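PDB 3QVL: putative hydantoin racemase from Klebsiella pneumoniae subsp. pneumoniae, which interconverts the two enantiomers of allantoin and probably also racemises other hydantoins substituted at carbon 5. Local coordinates for residues G82-R87 against G225-P230; M104-A109 against Y132-H137. One frame throughout, in Å; residues are numbered along the deposited sequence.

Contact 1 (G82-R87 against G225-P230); sequences GLLAAR and GDLAFP
Leu-227 reaches from the C-terminal tail to the helix 83-89 and meets it between Leu-84 and Arg-87, residues one helical turn apart. Its CB leaves the backbone pointing at the helix, and CG, anti to the carbonyl carbon (chi1 -60°), spreads the two methyl groups over the helix surface. Leu-227 CD1 meets Arg-87 alone, running alongside its aliphatic part, 4.1 Å from Arg-87 CD and 4.2 Å from Arg-87 CB, the two side chains pointing the same way. Leu-227 CD2 sits between Arg-87 CB and Leu-84, 3.8 Å from Leu-84 O and 4.1 Å from Leu-84 CD2, where the two leucines meet at a slant. A type I turn from Gly-225 to Ala-228 presents the leucine, and in this member of the Asp/Glu/hydantoin racemase family the tail packs back on a helix that itself rests on the parallel sheet containing strands 72-75 and 94-96. No hydrogen bond joins the two segments directly. The carbonyl oxygens of Arg-87 and Leu-227, 3.7 Å apart, instead share Lys-223 NZ as a donor, so one ammonium group ties the helix to the tail. Beyond CD, the extended arginine leads away from the leucine: its guanidinium forms a salt bridge with Glu-99, NE bonds to Val-94 O, and NH1 reaches Thr-106 O of the third subunit.

Contact 2 (M104-A109 against Y132-H137); sequences MATMVA and YGFHQH
A single methyl group, CG2 of Thr-106, makes almost the whole of this contact, meeting two aromatic rings at once. The threonine lies near the end of helix 97-108, and the rings of Phe-134 and His-137 belong to the connection between helix 122-132 and strand 138-143 in the alpha/beta fold of the Asp/Glu/hydantoin racemase family. That connection starts with a Schellman motif: Gly-133, with positive phi, is the C-prime residue, and the N atoms of Phe-134 and Gly-133 bond back to the carbonyls of Leu-129 and His-130. The chain then turns so that Phe-134 and His-137 both direct CB at the threonine. Thr-106 CG2 approaches the phenyl ring obliquely, 3.8 Å from Phe-134 CD1 and 3.9 Å from Phe-134 CE1. The imidazole is met obliquely as well, with Thr-106 CG2 at 3.7 Å from His-137 CD2 and 4.0 Å from His-137 CB. The threonine side chain crosses each of the other two at about a right angle. Its rotamer divides the labour: with chi1 at 62°, OG1 sits between the backbone N and the carbonyl carbon, while CG2, anti to that carbon, projects at the rings. The hydroxyl is hydrogen-bonded to His-103 O one turn back in the helix and to His-103 NE2 of the third subunit, so the oxygen is held both within its own helix and from a neighbouring chain, while the methyl packs on the two rings of its own chain. Phe-134 also packs edge-to-face on His-103 of its own chain, and one face of its ring has Tyr-132 O lying 4.0 Å above the plane, displaced toward the rim.

Overall arrangement
The two contacts have centres about 24 Å apart. Along the chain, both segments of contact 2 fall between those of contact 1, whose partners are 138 residues apart at their closest ends against 23 in contact 2. Contact 1 fastens the tail to helix 83-89, beside the sheet ending in strand 94-96; contact 2 joins helix 97-108, which follows that strand, to the entry of strand 138-143 at one border of the second parallel sheet. They touch where Leu-83 CD2 lies 3.4 Å from Tyr-132 OH. Both also reach the third subunit, so packing within the chain is continuous with assembly of the hexamer.

Contact 1 (G82-R87 against G225-P230)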
loop_
_atom_site.group_PDB
_atom_site.type_symbol
_atom_site.label_atom_id
_atom_site.label_comp_id
_atom_site.label_asym_id
_atom_site.label_seq_id
_atom_site.Cartn_x
_atom_site.Cartn_y
_atom_site.Cartn_z
ATOM N N GLY A 82 19.346 12.260 9.742
ATOM C CA GLY A 82 19.690 11.761 11.070
ATOM C C GLY A 82 18.602 11.913 12.118
ATOM O O GLY A 82 18.902 11.980 13.309
ATOM N N LEU A 83 17.343 11.952 11.681
ATOM C CA LEU A 83 16.214 12.178 12.589
ATOM C C LEU A 83 16.117 11.133 13.701
ATOM O O LEU A 83 16.052 11.484 14.881
ATOM C CB LEU A 83 14.887 12.274 11.820
ATOM C CG LEU A 83 13.611 12.514 12.643
ATOM C CD1 LEU A 83 13.604 13.891 13.304
ATOM C CD2 LEU A 83 12.370 12.328 11.784
ATOM N N LEU A 84 16.113 9.858 13.322
ATOM C CA LEU A 84 15.976 8.773 14.295
ATOM C C LEU A 84 17.241 8.584 15.130
ATOM O O LEU A 84 17.167 8.219 16.305
ATOM C CB LEU A 84 15.548 7.469 13.609
ATOM C CG LEU A 84 14.189 7.489 12.891
ATOM C CD1 LEU A 84 13.854 6.122 12.316
ATOM C CD2 LEU A 84 13.067 7.971 13.810
ATOM N N ALA A 85 18.395 8.846 14.515
ATOM C CA ALA A 85 19.676 8.852 15.221
ATOM C C ALA A 85 19.685 9.929 16.304
ATOM O O ALA A 85 20.142 9.689 17.424
ATOM C CB ALA A 85 20.821 9.070 14.241
ATOM N N ALA A 86 19.165 11.106 15.959
ATOM C CA ALA A 86 19.064 12.233 16.885
ATOM C C ALA A 86 18.109 11.941 18.039
ATOM O O ALA A 86 18.368 12.330 19.178
ATOM C CB ALA A 86 18.630 13.491 16.146
ATOM N N ARG A 87 17.008 11.255 17.737
ATOM C CA ARG A 87 16.020 10.890 18.752
ATOM C C ARG A 87 16.570 9.894 19.771
ATOM O O ARG A 87 16.177 9.916 20.939
ATOM C CB ARG A 87 14.739 10.361 18.104
ATOM C CG ARG A 87 13.909 11.459 17.473
ATOM C CD ARG A 87 12.620 10.946 16.869
ATOM N NE ARG A 87 11.854 12.056 16.308
ATOM C CZ ARG A 87 10.734 11.932 15.603
ATOM N NH1 ARG A 87 10.215 10.736 15.353
ATOM N NH2 ARG A 87 10.128 13.019 15.145
ATOM N N GLY A 225 12.742 0.799 23.928
ATOM C CA GLY A 225 12.922 0.054 22.686
ATOM C C GLY A 225 13.718 0.749 21.597
ATOM O O GLY A 225 14.923 0.975 21.741
ATOM N N ASP A 226 13.030 1.090 20.509
ATOM C CA ASP A 226 13.663 1.528 19.259
ATOM C C ASP A 226 14.459 2.830 19.342
ATOM O O ASP A 226 15.478 2.978 18.665
ATOM C CB ASP A 226 12.618 1.638 18.144
ATOM C CG ASP A 226 11.978 0.304 17.800
ATOM O OD1 ASP A 226 12.466 -0.747 18.272
ATOM O OD2 ASP A 226 10.982 0.308 17.049
ATOM N N LEU A 227 13.988 3.767 20.159
ATOM C CA LEU A 227 14.624 5.079 20.260
ATOM C C LEU A 227 15.292 5.305 21.616
ATOM O O LEU A 227 15.515 6.446 22.032
ATOM C CB LEU A 227 13.620 6.195 19.940
ATOM C CG LEU A 227 12.975 6.195 18.547
ATOM C CD1 LEU A 227 11.918 7.282 18.452
ATOM C CD2 LEU A 227 14.009 6.354 17.434
ATOM N N ALA A 228 15.618 4.204 22.290
ATOM C CA ALA A 228 16.395 4.243 23.524
ATOM C C ALA A 228 17.771 4.840 23.245
ATOM O O ALA A 228 18.226 4.853 22.096
ATOM C CB ALA A 228 16.534 2.841 24.101
ATOM N N PHE A 229 18.425 5.341 24.290
ATOM C CA PHE A 229 19.789 5.844 24.164
ATOM C C PHE A 229 20.677 4.776 23.524
ATOM O O PHE A 229 20.473 3.583 23.763
ATOM C CB PHE A 229 20.349 6.265 25.527
ATOM C CG PHE A 229 19.633 7.436 26.146
ATOM C CD1 PHE A 229 19.729 8.708 25.585
ATOM C CD2 PHE A 229 18.870 7.268 27.298
ATOM C CE1 PHE A 229 19.068 9.794 26.157
ATOM C CE2 PHE A 229 18.209 8.349 27.880
ATOM C CZ PHE A 229 18.307 9.613 27.308
ATOM N N PRO A 230 21.651 5.196 22.694
ATOM C CA PRO A 230 22.523 4.235 22.017
ATOM C C PRO A 230 23.186 3.281 23.006
ATOM O O PRO A 230 23.505 3.681 24.129
ATOM C CB PRO A 230 23.578 5.124 21.357
ATOM C CG PRO A 230 22.909 6.434 21.179
ATOM C CD PRO A 230 21.997 6.588 22.350
#

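Contact 2 (M104-A109 against Y132-H137)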
loop_
_atom_site.group_PDB
_atom_site.type_symbol
_atom_site.label_atom_id
_atom_site.label_comp_id
_atom_site.label_asym_id
_atom_site.label_seq_id
_atom_site.Cartn_x
_atom_site.Cartn_y
_atom_site.Cartn_z
ATOM N N MET A 104 1.507 19.377 9.459
ATOM C CA MET A 104 0.657 20.571 9.466
ATOM C C MET A 104 -0.239 20.651 8.235
ATOM O O MET A 104 -1.393 21.072 8.330
ATOM C CB MET A 104 1.496 21.851 9.573
ATOM C CG MET A 104 2.248 22.043 10.888
ATOM S SD MET A 104 1.215 22.158 12.361
ATOM C CE MET A 104 1.127 20.437 12.848
ATOM N N ALA A 105 0.302 20.244 7.087
ATOM C CA ALA A 105 -0.419 20.294 5.814
ATOM C C ALA A 105 -1.689 19.451 5.819
ATOM O O ALA A 105 -2.711 19.861 5.264
ATOM C CB ALA A 105 0.492 19.874 4.672
ATOM N N THR A 106 -1.623 18.284 6.457
ATOM C CA THR A 106 -2.762 17.368 6.525
ATOM C C THR A 106 -3.857 17.869 7.473
ATOM O O THR A 106 -4.981 17.360 7.458
ATOM C CB THR A 106 -2.333 15.943 6.945
ATOM O OG1 THR A 106 -1.771 15.976 8.263
ATOM C CG2 THR A 106 -1.311 15.368 5.967
ATOM N N MET A 107 -3.519 18.865 8.288
ATOM C CA MET A 107 -4.459 19.440 9.248
ATOM C C MET A 107 -5.250 20.620 8.677
ATOM O O MET A 107 -6.257 21.034 9.256
ATOM C CB MET A 107 -3.723 19.870 10.521
ATOM C CG MET A 107 -3.123 18.722 11.314
ATOM S SD MET A 107 -2.261 19.291 12.789
ATOM C CE MET A 107 -1.543 17.757 13.369
ATOM N N VAL A 108 -4.795 21.154 7.544
ATOM C CA VAL A 108 -5.425 22.333 6.934
ATOM C C VAL A 108 -5.879 22.123 5.485
ATOM O O VAL A 108 -6.523 22.996 4.896
ATOM C CB VAL A 108 -4.520 23.597 7.030
ATOM C CG1 VAL A 108 -4.436 24.093 8.471
ATOM C CG2 VAL A 108 -3.128 23.328 6.459
ATOM N N ALA A 109 -5.537 20.968 4.917
ATOM C CA ALA A 109 -5.907 20.624 3.544
ATOM C C ALA A 109 -6.018 19.113 3.368
ATOM O O ALA A 109 -5.415 18.348 4.124
ATOM C CB ALA A 109 -4.894 21.200 2.558
ATOM N N TYR A 132 6.920 8.541 6.350
ATOM C CA TYR A 132 6.018 9.210 7.290
ATOM C C TYR A 132 4.551 8.831 7.071
ATOM O O TYR A 132 3.711 9.050 7.947
ATOM C CB TYR A 132 6.185 10.734 7.230
ATOM C CG TYR A 132 7.572 11.246 7.570
ATOM C CD1 TYR A 132 8.404 10.557 8.457
ATOM C CD2 TYR A 132 8.042 12.440 7.024
ATOM C CE1 TYR A 132 9.675 11.033 8.772
ATOM C CE2 TYR A 132 9.309 12.927 7.335
ATOM C CZ TYR A 132 10.118 12.218 8.208
ATOM O OH TYR A 132 11.369 12.696 8.518
ATOM N N GLY A 133 4.257 8.270 5.899
ATOM C CA GLY A 133 2.916 7.791 5.566
ATOM C C GLY A 133 1.996 8.836 4.961
ATOM O O GLY A 133 0.773 8.734 5.082
ATOM N N PHE A 134 2.579 9.833 4.298
ATOM C CA PHE A 134 1.805 10.930 3.712
ATOM C C PHE A 134 1.750 10.909 2.182
ATOM O O PHE A 134 1.351 11.897 1.560
ATOM C CB PHE A 134 2.333 12.289 4.196
ATOM C CG PHE A 134 2.215 12.501 5.681
ATOM C CD1 PHE A 134 0.982 12.397 6.323
ATOM C CD2 PHE A 134 3.337 12.828 6.435
ATOM C CE1 PHE A 134 0.874 12.599 7.697
ATOM C CE2 PHE A 134 3.240 13.034 7.808
ATOM C CZ PHE A 134 2.005 12.920 8.441
ATOM N N HIS A 135 2.140 9.784 1.581
ATOM C CA HIS A 135 2.182 9.657 0.120
ATOM C C HIS A 135 0.839 9.950 -0.547
ATOM O O HIS A 135 0.790 10.634 -1.572
ATOM C CB HIS A 135 2.697 8.276 -0.303
ATOM C CG HIS A 135 2.757 8.087 -1.788
ATOM N ND1 HIS A 135 1.817 7.361 -2.487
ATOM C CD2 HIS A 135 3.637 8.548 -2.710
ATOM C CE1 HIS A 135 2.119 7.374 -3.772
ATOM N NE2 HIS A 135 3.219 8.087 -3.934
ATOM N N GLN A 136 -0.242 9.438 0.042
ATOM C CA GLN A 136 -1.593 9.657 -0.477
ATOM C C GLN A 136 -2.061 11.103 -0.299
ATOM O O GLN A 136 -2.931 11.575 -1.036
ATOM C CB GLN A 136 -2.584 8.692 0.180
ATOM N N HIS A 137 -1.477 11.799 0.676
ATOM C CA HIS A 137 -1.817 13.195 0.956
ATOM C C HIS A 137 -1.039 14.191 0.095
ATOM O O HIS A 137 -1.327 15.388 0.114
ATOM C CB HIS A 137 -1.610 13.510 2.440
ATOM C CG HIS A 137 -2.628 12.881 3.338
ATOM N ND1 HIS A 137 -2.584 11.550 3.693
ATOM C CD2 HIS A 137 -3.715 13.400 3.956
ATOM C CE1 HIS A 137 -3.602 11.276 4.489
ATOM N NE2 HIS A 137 -4.303 12.381 4.664
#